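Long-range contacts in YerB protein (Bacillus subtilis, PDB 2PSB), which is of unknown function but interacts with the DNA helicase PcrA and is probably a lipoprotein of the cell membrane: residues A34-N39 against I64-A69; I54-L59 against I295-D300; A58-Q63 against R86-T91. All coordinates share one frame; numbering follows the deposited sequence.

Overall arrangement
Strand 33-37 comes first in the chain and is joined to strand 65-71 by interaction 1, which closes a loop with 24 residues between its two segments. Strand 54-59 is formed within that loop and pairs antiparallel with the far side of strand 65-71, so the three strands lie side by side. Interaction 3 runs from the C-terminal end of strand 54-59 to the start of helix 87-94, whereas interaction 2, with 235 residues between its segments, reaches strand 293-298. Both cross interaction 1 along the chain and share Ala58 and Leu59. Thr65 OG1 of interaction 1 meets Glu57 OE1 of interaction 2. Together the contacts tie the early strands to a helix and to the C-terminal part of the chain.

Interaction 1 of 3, residues A34-N39 against I64-A69; sequences AVVVNN and ITRFLA
Val35 and Ala69 exchange two backbone hydrogen bonds, as do Val37 and Phe67, the shortest of the four being Val37 N to Phe67 O at 2.7 Å. Val36 and Leu68 form the non-hydrogen-bonded antiparallel pair in between.

Apolar contacts follow this alternation. With Val36 CG1 anti to the backbone N (chi1 168°), that methyl rests on Arg66 CD at 3.6 Å, while Leu68 CD1 reaches Ala34 CB at 3.9 Å. On the other face, Val37 CB sits 4.0 Å from Phe67 CB. Strand 33-37 lies between antiparallel strand 65-71 and parallel strand 99-102 within the DUF3048 N-terminal region, and helix 87-94 covers Ala34 and Leu68 on the face they share with Val36.

Stacking takes over where the strand pairing ends. The Asn39 amide lies over the Phe67 ring with the planes 30° apart, and Asn39 CB stands 3.8 Å from the ring centroid in a CH-pi contact. Trp294 meets the same ring edge-to-face.

Polar side-chain links finish the junction. Asn39 ND2 donates, within its amide plane, to Thr65 OG1 at 2.6 Å, a short but bent bond. One water bridges Asn39 N and Thr65 O; a second gives its protons to Asn39 O and Thr65 OG1.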
loop_
_atom_site.group_PDB
_atom_site.type_symbol
_atom_site.label_atom_id
_atom_site.label_comp_id
_atom_site.label_asym_id
_atom_site.label_seq_id
_atom_site.Cartn_x
_atom_site.Cartn_y
_atom_site.Cartn_z
ATOM N N ALA A 34 3.501 -7.700 3.619
ATOM C CA ALA A 34 3.179 -6.268 3.606
ATOM C C ALA A 34 4.395 -5.445 4.030
ATOM O O ALA A 34 4.821 -5.504 5.179
ATOM C CB ALA A 34 2.007 -5.977 4.552
ATOM N N VAL A 35 4.937 -4.662 3.103
ATOM C CA VAL A 35 6.112 -3.852 3.388
ATOM C C VAL A 35 5.813 -2.355 3.482
ATOM O O VAL A 35 5.143 -1.779 2.616
ATOM C CB VAL A 35 7.198 -4.046 2.298
ATOM C CG1 VAL A 35 8.484 -3.386 2.731
ATOM C CG2 VAL A 35 7.402 -5.519 1.992
ATOM N N VAL A 36 6.307 -1.725 4.540
ATOM C CA VAL A 36 6.131 -0.282 4.692
ATOM C C VAL A 36 7.191 0.355 3.809
ATOM O O VAL A 36 8.383 0.201 4.054
ATOM C CB VAL A 36 6.365 0.182 6.116
ATOM C CG1 VAL A 36 6.466 1.705 6.145
ATOM C CG2 VAL A 36 5.224 -0.297 7.001
ATOM N N VAL A 37 6.754 1.066 2.777
ATOM C CA VAL A 37 7.686 1.677 1.841
ATOM C C VAL A 37 7.744 3.206 1.884
ATOM O O VAL A 37 6.724 3.904 1.786
ATOM C CB VAL A 37 7.385 1.203 0.398
ATOM C CG1 VAL A 37 8.334 1.870 -0.591
ATOM C CG2 VAL A 37 7.519 -0.310 0.312
ATOM N N ASN A 38 8.972 3.689 2.038
ATOM C CA ASN A 38 9.332 5.104 2.099
ATOM C C ASN A 38 8.788 5.860 0.872
ATOM O O ASN A 38 9.034 5.460 -0.267
ATOM C CB ASN A 38 10.866 5.189 2.127
ATOM C CG ASN A 38 11.405 6.511 2.667
ATOM O OD1 ASN A 38 12.591 6.601 3.003
ATOM N ND2 ASN A 38 10.561 7.525 2.755
ATOM N N ASN A 39 8.038 6.937 1.091
ATOM C CA ASN A 39 7.562 7.711 -0.048
ATOM C C ASN A 39 8.035 9.162 0.048
ATOM O O ASN A 39 7.423 10.079 -0.509
ATOM C CB ASN A 39 6.042 7.653 -0.184
ATOM C CG ASN A 39 5.552 8.339 -1.450
ATOM O OD1 ASN A 39 6.103 8.133 -2.537
ATOM N ND2 ASN A 39 4.521 9.156 -1.318
ATOM N N ILE A 64 4.220 14.299 4.458
ATOM C CA ILE A 64 4.760 13.263 3.591
ATOM C C ILE A 64 3.942 11.986 3.764
ATOM O O ILE A 64 3.563 11.625 4.884
ATOM C CB ILE A 64 6.245 12.975 3.921
ATOM C CG1 ILE A 64 7.105 14.193 3.554
ATOM C CG2 ILE A 64 6.737 11.727 3.169
ATOM C CD1 ILE A 64 7.292 14.413 2.053
ATOM N N THR A 65 3.662 11.318 2.648
ATOM C CA THR A 65 2.895 10.082 2.677
ATOM C C THR A 65 3.829 8.884 2.644
ATOM O O THR A 65 5.006 9.002 2.309
ATOM C CB THR A 65 1.951 9.957 1.480
ATOM O OG1 THR A 65 2.711 10.029 0.278
ATOM C CG2 THR A 65 0.910 11.050 1.494
ATOM N N ARG A 66 3.281 7.727 2.981
ATOM C CA ARG A 66 4.056 6.500 3.013
ATOM C C ARG A 66 3.183 5.373 2.494
ATOM O O ARG A 66 1.962 5.417 2.628
ATOM C CB ARG A 66 4.515 6.219 4.449
ATOM C CG ARG A 66 5.364 4.979 4.607
ATOM C CD ARG A 66 6.559 5.283 5.484
ATOM N NE ARG A 66 6.145 5.843 6.760
ATOM C CZ ARG A 66 6.884 6.680 7.485
ATOM N NH1 ARG A 66 6.425 7.135 8.645
ATOM N NH2 ARG A 66 8.067 7.081 7.048
ATOM N N PHE A 67 3.822 4.358 1.930
ATOM C CA PHE A 67 3.126 3.213 1.350
ATOM C C PHE A 67 3.191 1.929 2.171
ATOM O O PHE A 67 4.111 1.714 2.972
ATOM C CB PHE A 67 3.740 2.851 -0.007
ATOM C CG PHE A 67 3.813 3.985 -0.994
ATOM C CD1 PHE A 67 4.773 3.963 -2.003
ATOM C CD2 PHE A 67 2.938 5.057 -0.926
ATOM C CE1 PHE A 67 4.867 4.998 -2.934
ATOM C CE2 PHE A 67 3.019 6.100 -1.844
ATOM C CZ PHE A 67 3.988 6.072 -2.853
ATOM N N LEU A 68 2.198 1.080 1.939
ATOM C CA LEU A 68 2.151 -0.262 2.504
ATOM C C LEU A 68 1.934 -1.027 1.203
ATOM O O LEU A 68 0.884 -0.901 0.580
ATOM C CB LEU A 68 0.963 -0.497 3.438
ATOM C CG LEU A 68 0.965 -1.936 3.992
ATOM C CD1 LEU A 68 2.186 -2.148 4.923
ATOM C CD2 LEU A 68 -0.319 -2.216 4.734
ATOM N N ALA A 69 2.956 -1.753 0.764
ATOM C CA ALA A 69 2.876 -2.535 -0.462
ATOM C C ALA A 69 2.665 -3.992 -0.084
ATOM O O ALA A 69 3.524 -4.625 0.540
ATOM C CB ALA A 69 4.150 -2.376 -1.285
HETATM O O HOH W 1 7.328 7.976 3.914
HETATM O O HOH W 2 5.050 11.780 -0.358
#

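Interaction 2 of 3, residues I54-L59 against I295-D300; sequences IVIEAL and INIVPD
Ile56 overlaps two isoleucines of the neighbouring strand: its CG2 methyl packs on Ile297 CD1 at 3.7 Å, and its CG1 lies beside Ile295 CB at 3.9 Å. A chi1 of -56° divides the work, setting CG1 beside the backbone N, where it meets Ile295, and CG2 beside the carbonyl carbon, where it meets Ile297. The Ala58 methyl extends the apolar row, 4.1 Å from Ile297 CB.

Beneath these side chains the backbones run parallel, and they pair as parallel strands do, one residue bonding to two. Glu57 N donates to Ile295 O at 2.8 Å, and Glu57 O accepts from Ile297 N at 2.9 Å; one step earlier Ile295 N donates to Val55 O. All three bonds are nearly straight. The pairing brings a strand from the N-terminal DUF3048 region against one whose paired residues come 239 positions later, which itself runs parallel to strand 230-240. Farther on the backbones are joined through water, a single molecule accepting from Leu59 N and donating to Ile297 O. Leu59 CD1 still touches Pro299 CD, at 4.4 Å.

On the face turned from Ile56, Glu57 and Asn296 lie side by side. The buried Glu57 carboxylate, carried out on an extended chain, is held at both oxygens: OE1 hydrogen-bonds to Thr65 OG1 and OE2 forms a salt bridge with Arg210, which would probably favour its charged form.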
loop_
_atom_site.group_PDB
_atom_site.type_symbol
_atom_site.label_atom_id
_atom_site.label_comp_id
_atom_site.label_asym_id
_atom_site.label_seq_id
_atom_site.Cartn_x
_atom_site.Cartn_y
_atom_site.Cartn_z
ATOM N N ILE A 54 -1.526 -4.868 -3.996
ATOM C CA ILE A 54 -2.200 -3.725 -3.389
ATOM C C ILE A 54 -1.178 -2.809 -2.758
ATOM O O ILE A 54 -0.261 -3.261 -2.074
ATOM C CB ILE A 54 -3.155 -4.149 -2.249
ATOM C CG1 ILE A 54 -4.155 -5.185 -2.748
ATOM C CG2 ILE A 54 -3.879 -2.918 -1.689
ATOM C CD1 ILE A 54 -4.802 -5.959 -1.621
ATOM N N VAL A 55 -1.339 -1.516 -2.993
ATOM C CA VAL A 55 -0.455 -0.528 -2.414
ATOM C C VAL A 55 -1.344 0.519 -1.755
ATOM O O VAL A 55 -2.290 1.014 -2.373
ATOM C CB VAL A 55 0.432 0.143 -3.477
ATOM C CG1 VAL A 55 1.197 1.313 -2.830
ATOM C CG2 VAL A 55 1.424 -0.887 -4.064
ATOM N N ILE A 56 -1.051 0.840 -0.498
ATOM C CA ILE A 56 -1.838 1.829 0.226
ATOM C C ILE A 56 -0.985 3.023 0.632
ATOM O O ILE A 56 0.057 2.878 1.260
ATOM C CB ILE A 56 -2.510 1.210 1.475
ATOM C CG1 ILE A 56 -3.351 -0.000 1.047
ATOM C CG2 ILE A 56 -3.434 2.241 2.154
ATOM C CD1 ILE A 56 -2.872 -1.320 1.577
ATOM N N GLU A 57 -1.433 4.209 0.242
ATOM C CA GLU A 57 -0.727 5.438 0.554
ATOM C C GLU A 57 -1.511 6.208 1.601
ATOM O O GLU A 57 -2.735 6.299 1.528
ATOM C CB GLU A 57 -0.555 6.279 -0.724
ATOM C CG GLU A 57 0.110 7.643 -0.529
ATOM C CD GLU A 57 0.315 8.387 -1.848
ATOM O OE1 GLU A 57 1.118 9.342 -1.860
ATOM O OE2 GLU A 57 -0.325 8.025 -2.868
ATOM N N ALA A 58 -0.801 6.751 2.579
ATOM C CA ALA A 58 -1.439 7.523 3.640
ATOM C C ALA A 58 -0.414 8.451 4.263
ATOM O O ALA A 58 0.800 8.227 4.139
ATOM C CB ALA A 58 -2.040 6.591 4.718
ATOM N N LEU A 59 -0.899 9.504 4.918
ATOM C CA LEU A 59 -0.008 10.465 5.559
ATOM C C LEU A 59 0.713 9.785 6.696
ATOM O O LEU A 59 0.121 9.013 7.438
ATOM C CB LEU A 59 -0.786 11.672 6.112
ATOM C CG LEU A 59 -1.287 12.710 5.096
ATOM C CD1 LEU A 59 -2.185 13.714 5.780
ATOM C CD2 LEU A 59 -0.105 13.407 4.459
ATOM N N ILE A 295 -4.732 2.193 -3.250
ATOM C CA ILE A 295 -5.638 2.841 -2.311
ATOM C C ILE A 295 -4.992 4.092 -1.743
ATOM O O ILE A 295 -3.865 4.056 -1.227
ATOM C CB ILE A 295 -6.010 1.895 -1.136
ATOM C CG1 ILE A 295 -6.638 0.611 -1.685
ATOM C CG2 ILE A 295 -6.973 2.601 -0.171
ATOM C CD1 ILE A 295 -7.228 -0.277 -0.653
ATOM N N ASN A 296 -5.712 5.202 -1.856
ATOM C CA ASN A 296 -5.250 6.479 -1.334
ATOM C C ASN A 296 -6.118 6.933 -0.189
ATOM O O ASN A 296 -7.287 7.258 -0.383
ATOM C CB ASN A 296 -5.293 7.550 -2.414
ATOM C CG ASN A 296 -4.013 7.647 -3.163
ATOM O OD1 ASN A 296 -3.059 8.269 -2.698
ATOM N ND2 ASN A 296 -3.964 7.026 -4.323
ATOM N N ILE A 297 -5.561 6.945 1.011
ATOM C CA ILE A 297 -6.327 7.397 2.152
ATOM C C ILE A 297 -6.107 8.904 2.309
ATOM O O ILE A 297 -4.970 9.394 2.305
ATOM C CB ILE A 297 -5.906 6.640 3.421
ATOM C CG1 ILE A 297 -6.424 5.198 3.334
ATOM C CG2 ILE A 297 -6.450 7.353 4.678
ATOM C CD1 ILE A 297 -5.709 4.217 4.266
ATOM N N VAL A 298 -7.209 9.634 2.420
ATOM C CA VAL A 298 -7.156 11.086 2.569
ATOM C C VAL A 298 -8.020 11.542 3.738
ATOM O O VAL A 298 -9.017 10.905 4.060
ATOM C CB VAL A 298 -7.684 11.801 1.286
ATOM C CG1 VAL A 298 -6.966 11.269 0.060
ATOM C CG2 VAL A 298 -9.191 11.599 1.157
ATOM N N PRO A 299 -7.637 12.642 4.402
ATOM C CA PRO A 299 -8.444 13.134 5.524
ATOM C C PRO A 299 -9.644 13.965 5.047
ATOM O O PRO A 299 -10.513 14.313 5.835
ATOM C CB PRO A 299 -7.445 13.946 6.348
ATOM C CG PRO A 299 -6.470 14.427 5.321
ATOM C CD PRO A 299 -6.291 13.234 4.419
ATOM N N ASP A 300 -9.690 14.266 3.751
ATOM C CA ASP A 300 -10.785 15.040 3.173
ATOM C C ASP A 300 -10.976 14.683 1.703
ATOM O O ASP A 300 -10.120 14.958 0.864
ATOM C CB ASP A 300 -10.512 16.541 3.306
ATOM C CG ASP A 300 -11.661 17.399 2.789
ATOM O OD1 ASP A 300 -11.541 18.635 2.850
ATOM O OD2 ASP A 300 -12.679 16.849 2.321
HETATM O O HOH W 3 -3.715 9.902 5.104
#

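Interaction 3 of 3, residues A58-Q63 against R86-T91; sequences ALAEGQ and REYFVT
The Ala58 methyl packs against Tyr88 and Phe89, and the Leu59 carbonyl meets the Tyr88 hydroxyl, so the contact joins the end of strand 54-59 to the N-terminal end of helix 87-94. Just past the strand, Ala60 and Glu61 both face Ile64 in a classic beta bulge.

The tight part is buried. Tyr88 OH donates to Leu59 O at 2.6 Å, a bond that is short yet weak in its geometry, and the Tyr88 hydroxyl also lies against Ala60 CA. The Ala58 methyl is shared by two rings, 4.4 Å from Tyr88 CE2 and 4.3 Å from Phe89 CZ. Around Tyr88 the helix start supplies packing of its own: CB of the N-cap Arg86 lies 3.6 Å above the plane of the Tyr88 ring, offset toward its rim, and Tyr88 CD2 stands over the centre of the Phe89 ring. Losing the phenol to an alanine here would probably deprive the Leu59 carbonyl of this weak donor and open a gap beside the Ala58 methyl.

Toward solvent the fit is looser. Arg86 bends at chi2 (-64°) and again at chi3, bringing the edge of its guanidinium to the bulge. The exposed Glu61 carboxylate is opposite in charge, but its OE2 remains 4.0 Å from Arg86 NH2, too far for a salt bridge. Arg86 NH1 comes nearer to the chain, lying 3.6 Å from Ala60 CB.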
loop_
_atom_site.group_PDB
_atom_site.type_symbol
_atom_site.label_atom_id
_atom_site.label_comp_id
_atom_site.label_asym_id
_atom_site.label_seq_id
_atom_site.Cartn_x
_atom_site.Cartn_y
_atom_site.Cartn_z
ATOM N N ALA A 58 -0.801 6.751 2.579
ATOM C CA ALA A 58 -1.439 7.523 3.640
ATOM C C ALA A 58 -0.414 8.451 4.263
ATOM O O ALA A 58 0.800 8.227 4.139
ATOM C CB ALA A 58 -2.040 6.591 4.718
ATOM N N LEU A 59 -0.899 9.504 4.918
ATOM C CA LEU A 59 -0.008 10.465 5.559
ATOM C C LEU A 59 0.713 9.785 6.696
ATOM O O LEU A 59 0.121 9.013 7.438
ATOM C CB LEU A 59 -0.786 11.672 6.112
ATOM C CG LEU A 59 -1.287 12.710 5.096
ATOM C CD1 LEU A 59 -2.185 13.714 5.780
ATOM C CD2 LEU A 59 -0.105 13.407 4.459
ATOM N N ALA A 60 2.001 10.073 6.820
ATOM C CA ALA A 60 2.818 9.508 7.882
ATOM C C ALA A 60 3.558 10.643 8.599
ATOM O O ALA A 60 3.077 11.179 9.600
ATOM C CB ALA A 60 3.811 8.507 7.299
ATOM N N GLU A 61 4.716 11.012 8.062
ATOM C CA GLU A 61 5.555 12.071 8.627
ATOM C C GLU A 61 5.169 13.455 8.079
ATOM O O GLU A 61 5.396 13.753 6.909
ATOM C CB GLU A 61 7.023 11.770 8.293
ATOM C CG GLU A 61 8.074 12.561 9.071
ATOM C CD GLU A 61 8.288 12.051 10.490
ATOM O OE1 GLU A 61 9.346 12.373 11.073
ATOM O OE2 GLU A 61 7.408 11.344 11.028
ATOM N N GLY A 62 4.582 14.294 8.924
ATOM C CA GLY A 62 4.196 15.625 8.488
ATOM C C GLY A 62 3.289 15.612 7.277
ATOM O O GLY A 62 2.201 15.036 7.315
ATOM N N GLN A 63 3.721 16.247 6.194
ATOM C CA GLN A 63 2.907 16.269 4.988
ATOM C C GLN A 63 3.416 15.244 3.983
ATOM O O GLN A 63 3.092 15.310 2.799
ATOM C CB GLN A 63 2.910 17.667 4.353
ATOM C CG GLN A 63 1.606 18.007 3.643
ATOM C CD GLN A 63 0.420 18.072 4.599
ATOM O OE1 GLN A 63 -0.717 17.816 4.210
ATOM N NE2 GLN A 63 0.683 18.423 5.855
ATOM N N ARG A 86 3.475 2.489 11.322
ATOM C CA ARG A 86 2.463 3.305 11.982
ATOM C C ARG A 86 1.307 2.386 12.318
ATOM O O ARG A 86 1.127 1.368 11.658
ATOM C CB ARG A 86 2.004 4.440 11.056
ATOM C CG ARG A 86 3.054 5.518 10.847
ATOM C CD ARG A 86 3.355 6.229 12.159
ATOM N NE ARG A 86 4.787 6.454 12.344
ATOM C CZ ARG A 86 5.498 7.349 11.667
ATOM N NH1 ARG A 86 4.913 8.114 10.755
ATOM N NH2 ARG A 86 6.796 7.468 11.898
ATOM N N GLU A 87 0.538 2.730 13.347
ATOM C CA GLU A 87 -0.591 1.909 13.747
ATOM C C GLU A 87 -1.497 1.544 12.587
ATOM O O GLU A 87 -1.743 0.360 12.350
ATOM C CB GLU A 87 -1.419 2.603 14.834
ATOM C CG GLU A 87 -0.810 2.512 16.217
ATOM C CD GLU A 87 -0.228 3.823 16.695
ATOM O OE1 GLU A 87 0.534 4.459 15.930
ATOM O OE2 GLU A 87 -0.522 4.207 17.849
ATOM N N TYR A 88 -1.991 2.548 11.864
ATOM C CA TYR A 88 -2.873 2.283 10.740
ATOM C C TYR A 88 -2.281 1.300 9.728
ATOM O O TYR A 88 -3.023 0.578 9.071
ATOM C CB TYR A 88 -3.315 3.582 10.037
ATOM C CG TYR A 88 -2.292 4.690 9.978
ATOM C CD1 TYR A 88 -2.154 5.597 11.037
ATOM C CD2 TYR A 88 -1.492 4.863 8.857
ATOM C CE1 TYR A 88 -1.252 6.650 10.968
ATOM C CE2 TYR A 88 -0.581 5.914 8.780
ATOM C CZ TYR A 88 -0.471 6.807 9.840
ATOM O OH TYR A 88 0.406 7.869 9.773
ATOM N N PHE A 89 -0.959 1.261 9.601
ATOM C CA PHE A 89 -0.345 0.312 8.672
ATOM C C PHE A 89 -0.385 -1.116 9.232
ATOM O O PHE A 89 -0.575 -2.085 8.495
ATOM C CB PHE A 89 1.101 0.721 8.349
ATOM C CG PHE A 89 1.197 1.881 7.397
ATOM C CD1 PHE A 89 0.530 1.846 6.175
ATOM C CD2 PHE A 89 1.953 3.010 7.716
ATOM C CE1 PHE A 89 0.607 2.916 5.280
ATOM C CE2 PHE A 89 2.041 4.084 6.836
ATOM C CZ PHE A 89 1.365 4.036 5.610
ATOM N N VAL A 90 -0.209 -1.251 10.539
ATOM C CA VAL A 90 -0.260 -2.570 11.157
ATOM C C VAL A 90 -1.662 -3.117 10.928
ATOM O O VAL A 90 -1.843 -4.267 10.534
ATOM C CB VAL A 90 0.006 -2.501 12.678
ATOM C CG1 VAL A 90 -0.198 -3.873 13.300
ATOM C CG2 VAL A 90 1.414 -2.009 12.938
ATOM N N THR A 91 -2.650 -2.261 11.154
ATOM C CA THR A 91 -4.055 -2.616 10.988
ATOM C C THR A 91 -4.373 -3.029 9.542
ATOM O O THR A 91 -5.113 -3.980 9.304
ATOM C CB THR A 91 -4.953 -1.422 11.382
ATOM O OG1 THR A 91 -4.639 -1.020 12.722
ATOM C CG2 THR A 91 -6.421 -1.790 11.297
#